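Local coordinates for HNH endonuclease (Geobacillus virus E2, PDB 5H0M), which probably nicks DNA, as an HNH-family endonuclease of a thermophilic phage, and carries a zinc ion held by four cysteines, at residues Arg63-Leu66 against Ala67-Lys71. Numbering follows the deposited sequence.
Sequences RTRL and AVLAK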
ATOM      1  N   ARG A  63      11.075  -3.302   6.744  1.00 14.89           N
ATOM      2  CA  ARG A  63      11.165  -4.738   6.870  1.00 15.99           C
ATOM      3  C   ARG A  63       9.952  -5.442   6.253  1.00 15.35           C
ATOM      4  O   ARG A  63      10.081  -6.443   5.569  1.00 16.50           O
ATOM      5  CB  ARG A  63      11.273  -5.067   8.352  1.00 18.98           C
ATOM      6  CG  ARG A  63      11.413  -6.512   8.752  1.00 25.45           C
ATOM      7  CD  ARG A  63      10.925  -6.636  10.187  1.00 33.79           C
ATOM      8  NE  ARG A  63      11.377  -5.521  11.040  1.00 38.20           N
ATOM      9  CZ  ARG A  63      10.695  -5.022  12.076  1.00 41.07           C
ATOM     10  NH1 ARG A  63       9.511  -5.522  12.397  1.00 43.97           N
ATOM     11  NH2 ARG A  63      11.193  -4.011  12.793  1.00 41.36           N
ATOM     12  N   THR A  64       8.758  -4.919   6.500  1.00 14.45           N
ATOM     13  CA  THR A  64       7.543  -5.565   6.045  1.00 14.35           C
ATOM     14  C   THR A  64       7.423  -5.482   4.525  1.00 14.26           C
ATOM     15  O   THR A  64       7.029  -6.439   3.879  1.00 14.44           O
ATOM     16  CB  THR A  64       6.327  -4.956   6.732  1.00 15.50           C
ATOM     17  OG1 THR A  64       6.420  -5.180   8.153  1.00 17.43           O
ATOM     18  CG2 THR A  64       5.027  -5.578   6.205  1.00 16.12           C
ATOM     19  N   ARG A  65       7.777  -4.341   3.961  1.00 14.48           N
ATOM     20  CA  ARG A  65       7.838  -4.181   2.515  1.00 14.94           C
ATOM     21  C   ARG A  65       8.673  -5.296   1.883  1.00 14.25           C
ATOM     22  O   ARG A  65       8.275  -5.912   0.892  1.00 13.70           O
ATOM     23  CB  ARG A  65       8.410  -2.806   2.156  1.00 17.27           C
ATOM     24  CG  ARG A  65       8.595  -2.555   0.676  1.00 18.11           C
ATOM     25  CD  ARG A  65       9.280  -1.221   0.408  1.00 18.23           C
ATOM     26  NE  ARG A  65       9.682  -1.152  -0.989  1.00 18.44           N
ATOM     27  CZ  ARG A  65      10.771  -1.706  -1.498  1.00 19.31           C
ATOM     28  NH1 ARG A  65      11.633  -2.340  -0.720  1.00 19.69           N
ATOM     29  NH2 ARG A  65      11.016  -1.613  -2.811  1.00 21.35           N
ATOM     30  N   LEU A  66       9.849  -5.540   2.453  1.00 14.61           N
ATOM     31  CA  LEU A  66      10.736  -6.564   1.944  1.00 14.83           C
ATOM     32  C   LEU A  66      10.124  -7.948   2.099  1.00 14.27           C
ATOM     33  O   LEU A  66      10.259  -8.785   1.218  1.00 15.73           O
ATOM     34  CB  LEU A  66      12.090  -6.512   2.653  1.00 14.66           C
ATOM     35  CG  LEU A  66      12.985  -5.314   2.327  1.00 17.00           C
ATOM     36  CD1 LEU A  66      14.181  -5.286   3.282  1.00 17.21           C
ATOM     37  CD2 LEU A  66      13.443  -5.318   0.876  1.00 18.23           C
ATOM     38  N   ALA A  67       9.446  -8.188   3.213  1.00 13.49           N
ATOM     39  CA  ALA A  67       8.805  -9.470   3.459  1.00 14.18           C
ATOM     40  C   ALA A  67       7.717  -9.742   2.413  1.00 14.48           C
ATOM     41  O   ALA A  67       7.560 -10.859   1.938  1.00 14.61           O
ATOM     42  CB  ALA A  67       8.230  -9.530   4.862  1.00 15.46           C
ATOM     43  N   VAL A  68       6.952  -8.704   2.069  1.00 13.49           N
ATOM     44  CA  VAL A  68       5.889  -8.853   1.072  1.00 13.13           C
ATOM     45  C   VAL A  68       6.468  -9.113  -0.318  1.00 12.91           C
ATOM     46  O   VAL A  68       6.022 -10.007  -1.037  1.00 13.13           O
ATOM     47  CB  VAL A  68       4.967  -7.612   1.066  1.00 13.35           C
ATOM     48  CG1 VAL A  68       3.962  -7.671  -0.080  1.00 13.75           C
ATOM     49  CG2 VAL A  68       4.218  -7.486   2.379  1.00 14.56           C
ATOM     50  N   LEU A  69       7.468  -8.336  -0.709  1.00 12.96           N
ATOM     51  CA  LEU A  69       8.091  -8.548  -2.017  1.00 13.61           C
ATOM     52  C   LEU A  69       8.663  -9.952  -2.109  1.00 13.64           C
ATOM     53  O   LEU A  69       8.517 -10.623  -3.125  1.00 14.21           O
ATOM     54  CB  LEU A  69       9.180  -7.521  -2.274  1.00 15.36           C
ATOM     55  CG  LEU A  69       8.658  -6.118  -2.600  1.00 15.41           C
ATOM     56  CD1 LEU A  69       9.766  -5.101  -2.382  1.00 16.15           C
ATOM     57  CD2 LEU A  69       8.111  -6.049  -4.010  1.00 16.37           C
ATOM     58  N   ALA A  70       9.302 -10.395  -1.041  1.00 14.63           N
ATOM     59  CA  ALA A  70       9.892 -11.727  -1.048  1.00 16.19           C
ATOM     60  C   ALA A  70       8.830 -12.811  -1.174  1.00 16.11           C
ATOM     61  O   ALA A  70       8.976 -13.739  -1.993  1.00 17.68           O
ATOM     62  CB  ALA A  70      10.726 -11.949   0.206  1.00 15.71           C
ATOM     63  N   LYS A  71       7.760 -12.690  -0.391  1.00 15.70           N
ATOM     64  CA  LYS A  71       6.606 -13.621  -0.440  1.00 18.05           C
ATOM     65  C   LYS A  71       6.015 -13.673  -1.835  1.00 17.54           C
ATOM     66  O   LYS A  71       5.632 -14.735  -2.317  1.00 19.23           O
ATOM     67  CB  LYS A  71       5.530 -13.207   0.584  1.00 21.52           C
ATOM     68  CG  LYS A  71       4.180 -13.896   0.423  1.00 26.11           C
ATOM     69  CD  LYS A  71       3.137 -13.290   1.335  1.00 30.77           C
ATOM     70  CE  LYS A  71       2.553 -12.006   0.776  1.00 28.41           C
ATOM     71  NZ  LYS A  71       1.575 -12.233  -0.328  1.00 26.02           N
TER
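Arg65 lays its guanidinium over Leu69, one helical turn further on. Leu69 CD1 sits 3.5 Å above the plane of the group, displaced toward its rim, and comes within 3.6 Å of Arg65 CZ. The arginine reaches this place because its chain leaves anti to the backbone N (chi1 177°) and stays extended as far as NE, so that CG and the flat, weakly hydrated face of the guanidinium pass the Leu69 CD1 methyl. Arginine suits such a border position: its face can rest on a hydrocarbon while its N-H groups point outward from the rim.

Beneath this pair the backbone is bonded in successive i to i+4 steps. Leu69 N donates to Arg65 O at 3.0 Å in an almost straight bond (170°), and Val68 N to Thr64 O at 2.9 Å. The tight side of the helix holds Val68 and Leu69, both buried. Val68 CG2 packs 3.4 Å from Thr64 O; Val68 leans on Val91, Leu110 and Ser112, and Leu69 on Val91 and Ser112. Thr64 borders the same side; its hydroxyl is bonded back to Glu60 O, which lets a polar residue lie beside Leu110.

The other side is looser. Ala67 and Ala70, small and helix-compatible, add little beyond their backbone bonds to Arg63 O and Leu66 O; exposed Leu66 rests on Tyr74, which Leu69 also touches, and Arg63 suits the solvent. Such division of faces is that of a largely amphipathic helix, packed against the two antiparallel strands, 90-93 and 110-113, of the beta-beta-alpha core expected of an HNH (His-Me finger) nuclease.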